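Local coordinates for TetR family transcriptional regulator (Chloroflexus aurantiacus, PDB 3NRG), which probably binds DNA through a helix-turn-helix motif and acts as a transcriptional regulator of the TetR family, at residues 137-140 against 141-145; 209-212 against 213-217. All blocks are in the same frame, centred on the assembly; numbering follows the deposited sequence.

Interaction 1 (137-140 against 141-145); sequences YFKQ and LVEQG
L141 N donates to Y137 O at 3.1 Å, the first of four successive i to i+4 backbone bonds in one turn-by-turn alpha-helical run. V142 N to F138 O, E143 N to K139 O and Q144 N to Q140 O follow. All four are ordinary alpha-helical bonds. This is the later part of helix 124-147, in the all-helical C-terminal domain of a TetR-type regulator. The side chains pair mostly with the same spacing. L141 brings its CD1 methyl to Y137 CE2 at 3.6 Å, and its CG lies over one face of the tyrosine ring, offset toward the rim. With CG anti to the backbone N (chi1 -177°), the Y137 ring projects outward from the helix, and L141 leans back along the helix to meet it. The Y137 hydroxyl bonds to Y90 of helix 87-104. F138 and V142 turn to the buried side, against L164 of helix 157-179, and the F138 ring also meets that of F168. V142 CG2 sits 3.3 Å from F138 O. Nearer the surface, K139 and E143 carry opposite charges, but K139 NZ and E143 OE2 are 4.7 Å apart, so any attraction is probably loose. Q140 and Q144 run side by side in the same direction. Their amide planes are 67° apart, and Q140 NE2 lies 3.5 Å from Q144 NE2.

Interaction 2 (209-212 against 213-217); sequences ILER and GMRRR
The carboxylate of E211 meets the guanidinium of R215 at its edge, with E211 CD in the guanidinium plane. The two flat groups are turned 61° against each other. One oxygen does the work: E211 OE2 accepts from R215 NH2 at 2.8 Å through its anti lone pair, and this pair is a salt bridge. The oxygen is tilted 20° out of the guanidinium plane. R215 NE adds a weak bond to the same oxygen at 3.1 Å. On R212, one guanidinium face has the backbone N of I209 above it, toward the rim. R215 runs alongside E211, and the bend at chi3 (-74°) turns the NE and NH2 edge toward OE2. R215 NH2 also forms a salt bridge to D86, so NH2 is shared by two acids. Replacing E211 by an alanine takes that carboxylate away, and the R215 guanidinium would probably be less restrained, with D86 the acid left of the two. All this happens at the C-terminal end of helix 196-214, the last helix of the TetR-type C-terminal domain. R215 is the first residue to leave helical backbone angles, yet R215 N still donates to E211 O at 2.8 Å. Toward 209-212, M214 N gives weak bonds, to L210 O and E211 O. Selenomethionine M214 lies alongside L210, with M214 CE 4.0 Å from L210 CD2. Both side chains pack on L164 of helix 157-179, and F88 of helix 87-104 touches E211, M214 and R215.

Interaction 1 comes first along the chain, on helix 124-147, and ends some sixty residues before interaction 2 starts near the end of helix 196-214. Their centres are about 14 Å apart. Their nearest atoms are about 5 Å apart, so they do not touch. Both belong to the C-terminal, TetR-type part of the protein and lie to the same side of its centre. Helices 124-147 and 196-214 pack against the same two helices, 87-104 and 157-179, and L164 is shared. The loop after helix 124-147 adds another link, since S150 bonds to G145 and to R216. The end of the chain is thus held to that loop.

Interaction 1 (137-140 against 141-145)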
ATOM      1  N   TYR A 137      13.484  -1.960  -6.808  1.00 25.55           N
ATOM      2  CA  TYR A 137      13.740  -0.518  -6.921  1.00 25.48           C
ATOM      3  C   TYR A 137      14.812  -0.059  -5.915  1.00 28.76           C
ATOM      4  O   TYR A 137      15.730   0.672  -6.293  1.00 29.42           O
ATOM      5  CB  TYR A 137      12.435   0.287  -6.754  1.00 26.06           C
ATOM      6  CG  TYR A 137      12.613   1.785  -6.924  1.00 27.43           C
ATOM      7  CD1 TYR A 137      12.930   2.334  -8.166  1.00 29.42           C
ATOM      8  CD2 TYR A 137      12.405   2.659  -5.859  1.00 27.70           C
ATOM      9  CE1 TYR A 137      13.091   3.709  -8.330  1.00 29.10           C
ATOM     10  CE2 TYR A 137      12.544   4.039  -6.015  1.00 28.96           C
ATOM     11  CZ  TYR A 137      12.902   4.559  -7.250  1.00 34.69           C
ATOM     12  OH  TYR A 137      13.039   5.914  -7.409  1.00 32.93           O
ATOM     13  N   PHE A 138      14.721  -0.530  -4.645  1.00 23.62           N
ATOM     14  CA  PHE A 138      15.706  -0.207  -3.614  1.00 22.77           C
ATOM     15  C   PHE A 138      17.087  -0.736  -3.973  1.00 29.00           C
ATOM     16  O   PHE A 138      18.075  -0.032  -3.776  1.00 30.29           O
ATOM     17  CB  PHE A 138      15.267  -0.732  -2.238  1.00 23.40           C
ATOM     18  CG  PHE A 138      14.044  -0.054  -1.666  1.00 23.20           C
ATOM     19  CD1 PHE A 138      14.010   1.327  -1.491  1.00 25.23           C
ATOM     20  CD2 PHE A 138      12.969  -0.800  -1.209  1.00 24.15           C
ATOM     21  CE1 PHE A 138      12.887   1.951  -0.942  1.00 25.28           C
ATOM     22  CE2 PHE A 138      11.844  -0.174  -0.663  1.00 26.07           C
ATOM     23  CZ  PHE A 138      11.812   1.196  -0.531  1.00 23.79           C
ATOM     24  N   LYS A 139      17.157  -1.961  -4.545  1.00 26.49           N
ATOM     25  CA  LYS A 139      18.426  -2.569  -4.982  1.00 27.34           C
ATOM     26  C   LYS A 139      19.092  -1.704  -6.061  1.00 33.93           C
ATOM     27  O   LYS A 139      20.299  -1.475  -6.004  1.00 33.71           O
ATOM     28  CB  LYS A 139      18.197  -4.003  -5.491  1.00 29.48           C
ATOM     29  CG  LYS A 139      19.477  -4.824  -5.606  1.00 36.81           C
ATOM     30  CD  LYS A 139      19.207  -6.214  -6.150  1.00 41.29           C
ATOM     31  CE  LYS A 139      20.485  -6.983  -6.360  1.00 53.30           C
ATOM     32  NZ  LYS A 139      20.224  -8.340  -6.896  1.00 64.26           N
ATOM     33  N   GLN A 140      18.284  -1.173  -7.001  1.00 32.61           N
ATOM     34  CA  GLN A 140      18.758  -0.279  -8.063  1.00 33.82           C
ATOM     35  C   GLN A 140      19.334   1.015  -7.457  1.00 37.12           C
ATOM     36  O   GLN A 140      20.412   1.446  -7.863  1.00 38.21           O
ATOM     37  CB  GLN A 140      17.607   0.040  -9.042  1.00 35.85           C
ATOM     38  CG  GLN A 140      18.037   0.798 -10.303  1.00 59.17           C
ATOM     39  CD  GLN A 140      16.850   1.223 -11.156  1.00 80.30           C
ATOM     40  OE1 GLN A 140      15.818   0.538 -11.236  1.00 75.24           O
ATOM     41  NE2 GLN A 140      16.992   2.346 -11.847  1.00 72.15           N
ATOM     42  N   LEU A 141      18.637   1.599  -6.445  1.00 32.29           N
ATOM     43  CA  LEU A 141      19.088   2.828  -5.761  1.00 31.43           C
ATOM     44  C   LEU A 141      20.388   2.607  -4.996  1.00 34.97           C
ATOM     45  O   LEU A 141      21.267   3.471  -5.030  1.00 35.66           O
ATOM     46  CB  LEU A 141      18.007   3.364  -4.798  1.00 30.19           C
ATOM     47  CG  LEU A 141      16.702   3.872  -5.417  1.00 34.16           C
ATOM     48  CD1 LEU A 141      15.727   4.263  -4.340  1.00 33.08           C
ATOM     49  CD2 LEU A 141      16.944   5.059  -6.328  1.00 36.05           C
ATOM     50  N   VAL A 142      20.508   1.454  -4.294  1.00 30.04           N
ATOM     51  CA  VAL A 142      21.716   1.116  -3.526  1.00 29.38           C
ATOM     52  C   VAL A 142      22.903   0.879  -4.471  1.00 34.10           C
ATOM     53  O   VAL A 142      23.998   1.382  -4.208  1.00 34.10           O
ATOM     54  CB  VAL A 142      21.485  -0.072  -2.541  1.00 32.14           C
ATOM     55  CG1 VAL A 142      22.783  -0.497  -1.868  1.00 32.03           C
ATOM     56  CG2 VAL A 142      20.441   0.285  -1.497  1.00 30.75           C
ATOM     57  N   GLU A 143      22.670   0.168  -5.605  1.00 31.41           N
ATOM     58  CA  GLU A 143      23.715  -0.076  -6.618  1.00 32.81           C
ATOM     59  C   GLU A 143      24.224   1.234  -7.214  1.00 37.27           C
ATOM     60  O   GLU A 143      25.430   1.375  -7.432  1.00 37.81           O
ATOM     61  CB  GLU A 143      23.211  -1.018  -7.719  1.00 35.05           C
ATOM     62  CG  GLU A 143      23.279  -2.482  -7.324  1.00 45.33           C
ATOM     63  CD  GLU A 143      22.498  -3.445  -8.198  1.00 66.04           C
ATOM     64  OE1 GLU A 143      21.459  -3.033  -8.765  1.00 60.49           O
ATOM     65  OE2 GLU A 143      22.868  -4.641  -8.227  1.00 63.70           O
ATOM     66  N   GLN A 144      23.309   2.223  -7.404  1.00 33.29           N
ATOM     67  CA  GLN A 144      23.652   3.566  -7.888  1.00 33.88           C
ATOM     68  C   GLN A 144      24.523   4.313  -6.869  1.00 37.45           C
ATOM     69  O   GLN A 144      25.531   4.907  -7.246  1.00 38.55           O
ATOM     70  CB  GLN A 144      22.380   4.375  -8.204  1.00 34.89           C
ATOM     71  CG  GLN A 144      21.772   4.055  -9.571  1.00 51.80           C
ATOM     72  CD  GLN A 144      20.477   4.802  -9.832  1.00 68.91           C
ATOM     73  OE1 GLN A 144      20.155   5.807  -9.187  1.00 63.81           O
ATOM     74  NE2 GLN A 144      19.712   4.328 -10.796  1.00 60.31           N
ATOM     75  N   GLY A 145      24.142   4.233  -5.588  1.00 32.64           N
ATOM     76  CA  GLY A 145      24.853   4.872  -4.480  1.00 31.88           C
ATOM     77  C   GLY A 145      26.249   4.328  -4.242  1.00 36.43           C
ATOM     78  O   GLY A 145      27.149   5.083  -3.867  1.00 37.03           O
TER

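Interaction 2 (209-212 against 213-217)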
ATOM      1  N   ILE A 209      19.151   6.253  11.024  1.00 24.77           N
ATOM      2  CA  ILE A 209      19.722   4.931  11.293  1.00 24.08           C
ATOM      3  C   ILE A 209      20.234   4.296   9.989  1.00 28.68           C
ATOM      4  O   ILE A 209      21.384   3.843   9.936  1.00 29.03           O
ATOM      5  CB  ILE A 209      18.703   4.017  12.049  1.00 26.76           C
ATOM      6  CG1 ILE A 209      18.377   4.596  13.453  1.00 27.26           C
ATOM      7  CG2 ILE A 209      19.223   2.549  12.151  1.00 27.04           C
ATOM      8  CD1 ILE A 209      17.041   4.090  14.074  1.00 31.68           C
ATOM      9  N   LEU A 210      19.408   4.334   8.919  1.00 24.75           N
ATOM     10  CA  LEU A 210      19.771   3.773   7.612  1.00 24.46           C
ATOM     11  C   LEU A 210      20.922   4.548   6.962  1.00 29.52           C
ATOM     12  O   LEU A 210      21.797   3.941   6.337  1.00 29.89           O
ATOM     13  CB  LEU A 210      18.551   3.740   6.677  1.00 24.05           C
ATOM     14  CG  LEU A 210      17.346   2.890   7.149  1.00 27.73           C
ATOM     15  CD1 LEU A 210      16.114   3.214   6.347  1.00 27.20           C
ATOM     16  CD2 LEU A 210      17.651   1.400   7.082  1.00 29.59           C
ATOM     17  N   GLU A 211      20.945   5.888   7.152  1.00 25.72           N
ATOM     18  CA  GLU A 211      21.993   6.756   6.617  1.00 25.58           C
ATOM     19  C   GLU A 211      23.352   6.447   7.258  1.00 31.17           C
ATOM     20  O   GLU A 211      24.324   6.214   6.539  1.00 32.11           O
ATOM     21  CB  GLU A 211      21.619   8.235   6.802  1.00 26.78           C
ATOM     22  CG  GLU A 211      22.570   9.202   6.117  1.00 32.45           C
ATOM     23  CD  GLU A 211      22.260  10.666   6.343  1.00 50.98           C
ATOM     24  OE1 GLU A 211      21.704  11.004   7.414  1.00 45.44           O
ATOM     25  OE2 GLU A 211      22.625  11.485   5.471  1.00 50.95           O
ATOM     26  N   ARG A 212      23.411   6.402   8.609  1.00 27.37           N
ATOM     27  CA  ARG A 212      24.657   6.095   9.327  1.00 27.41           C
ATOM     28  C   ARG A 212      25.152   4.680   9.006  1.00 31.58           C
ATOM     29  O   ARG A 212      26.359   4.449   8.924  1.00 33.30           O
ATOM     30  CB  ARG A 212      24.482   6.259  10.846  1.00 25.97           C
ATOM     31  CG  ARG A 212      24.293   7.697  11.306  1.00 30.12           C
ATOM     32  CD  ARG A 212      24.376   7.816  12.820  1.00 38.49           C
ATOM     33  NE  ARG A 212      23.314   7.065  13.497  1.00 43.89           N
ATOM     34  CZ  ARG A 212      22.170   7.602  13.911  1.00 54.25           C
ATOM     35  NH1 ARG A 212      21.935   8.898  13.734  1.00 44.54           N
ATOM     36  NH2 ARG A 212      21.256   6.850  14.511  1.00 31.45           N
ATOM     37  N   GLY A 213      24.214   3.759   8.818  1.00 25.78           N
ATOM     38  CA  GLY A 213      24.529   2.367   8.532  1.00 24.85           C
ATOM     39  C   GLY A 213      25.022   2.095   7.124  1.00 27.06           C
ATOM     40  O   GLY A 213      25.766   1.133   6.910  1.00 27.52           O
HETATM   41  N   MSE A 214      24.610   2.929   6.143  1.00 20.94           N
HETATM   42  CA  MSE A 214      24.936   2.686   4.725  1.00 18.89           C
HETATM   43  C   MSE A 214      25.878   3.706   4.089  1.00 30.40           C
HETATM   44  O   MSE A 214      26.628   3.340   3.177  1.00 31.84           O
HETATM   45  CB  MSE A 214      23.658   2.561   3.887  1.00 17.70           C
HETATM   46  CG  MSE A 214      22.784   1.421   4.304  1.00 19.72           C
HETATM   47 SE   MSE A 214      21.176   1.324   3.264  0.75 21.54          SE
HETATM   48  CE  MSE A 214      20.234   0.033   4.347  1.00 17.23           C
ATOM     49  N   ARG A 215      25.780   4.997   4.483  1.00 30.50           N
ATOM     50  CA  ARG A 215      26.613   6.048   3.877  1.00 32.77           C
ATOM     51  C   ARG A 215      28.092   5.878   4.214  1.00 40.37           C
ATOM     52  O   ARG A 215      28.428   5.458   5.323  1.00 39.72           O
ATOM     53  CB  ARG A 215      26.124   7.450   4.273  1.00 34.00           C
ATOM     54  CG  ARG A 215      26.679   8.553   3.373  1.00 43.15           C
ATOM     55  CD  ARG A 215      26.457   9.935   3.942  1.00 47.10           C
ATOM     56  NE  ARG A 215      25.063  10.358   3.830  1.00 53.63           N
ATOM     57  CZ  ARG A 215      24.549  10.953   2.757  1.00 66.46           C
ATOM     58  NH1 ARG A 215      25.302  11.164   1.682  1.00 54.81           N
ATOM     59  NH2 ARG A 215      23.277  11.325   2.744  1.00 49.21           N
ATOM     60  N   ARG A 216      28.976   6.209   3.236  1.00 40.80           N
ATOM     61  CA  ARG A 216      30.440   6.124   3.346  1.00 42.47           C
ATOM     62  C   ARG A 216      30.959   7.025   4.468  1.00 48.24           C
ATOM     63  O   ARG A 216      30.459   8.141   4.648  1.00 47.07           O
ATOM     64  CB  ARG A 216      31.092   6.523   2.007  1.00 44.37           C
ATOM     65  CG  ARG A 216      32.481   5.944   1.786  1.00 56.85           C
ATOM     66  CD  ARG A 216      33.161   6.605   0.605  1.00 71.15           C
ATOM     67  NE  ARG A 216      34.311   5.837   0.127  1.00 83.25           N
ATOM     68  CZ  ARG A 216      34.288   5.059  -0.951  1.00 98.95           C
ATOM     69  NH1 ARG A 216      33.182   4.955  -1.680  1.00 87.08           N
ATOM     70  NH2 ARG A 216      35.374   4.393  -1.319  1.00 85.50           N
ATOM     71  N   ARG A 217      31.977   6.542   5.211  1.00 47.52           N
ATOM     72  CA  ARG A 217      32.594   7.285   6.315  1.00 53.83           C
ATOM     73  C   ARG A 217      33.514   8.388   5.788  1.00 62.14           C
ATOM     74  O   ARG A 217      34.370   8.094   4.919  1.00 59.72           O
ATOM     75  CB  ARG A 217      33.366   6.330   7.245  1.00 55.30           C
ATOM     76  OXT ARG A 217      33.348   9.552   6.217  1.00 84.99           O
TER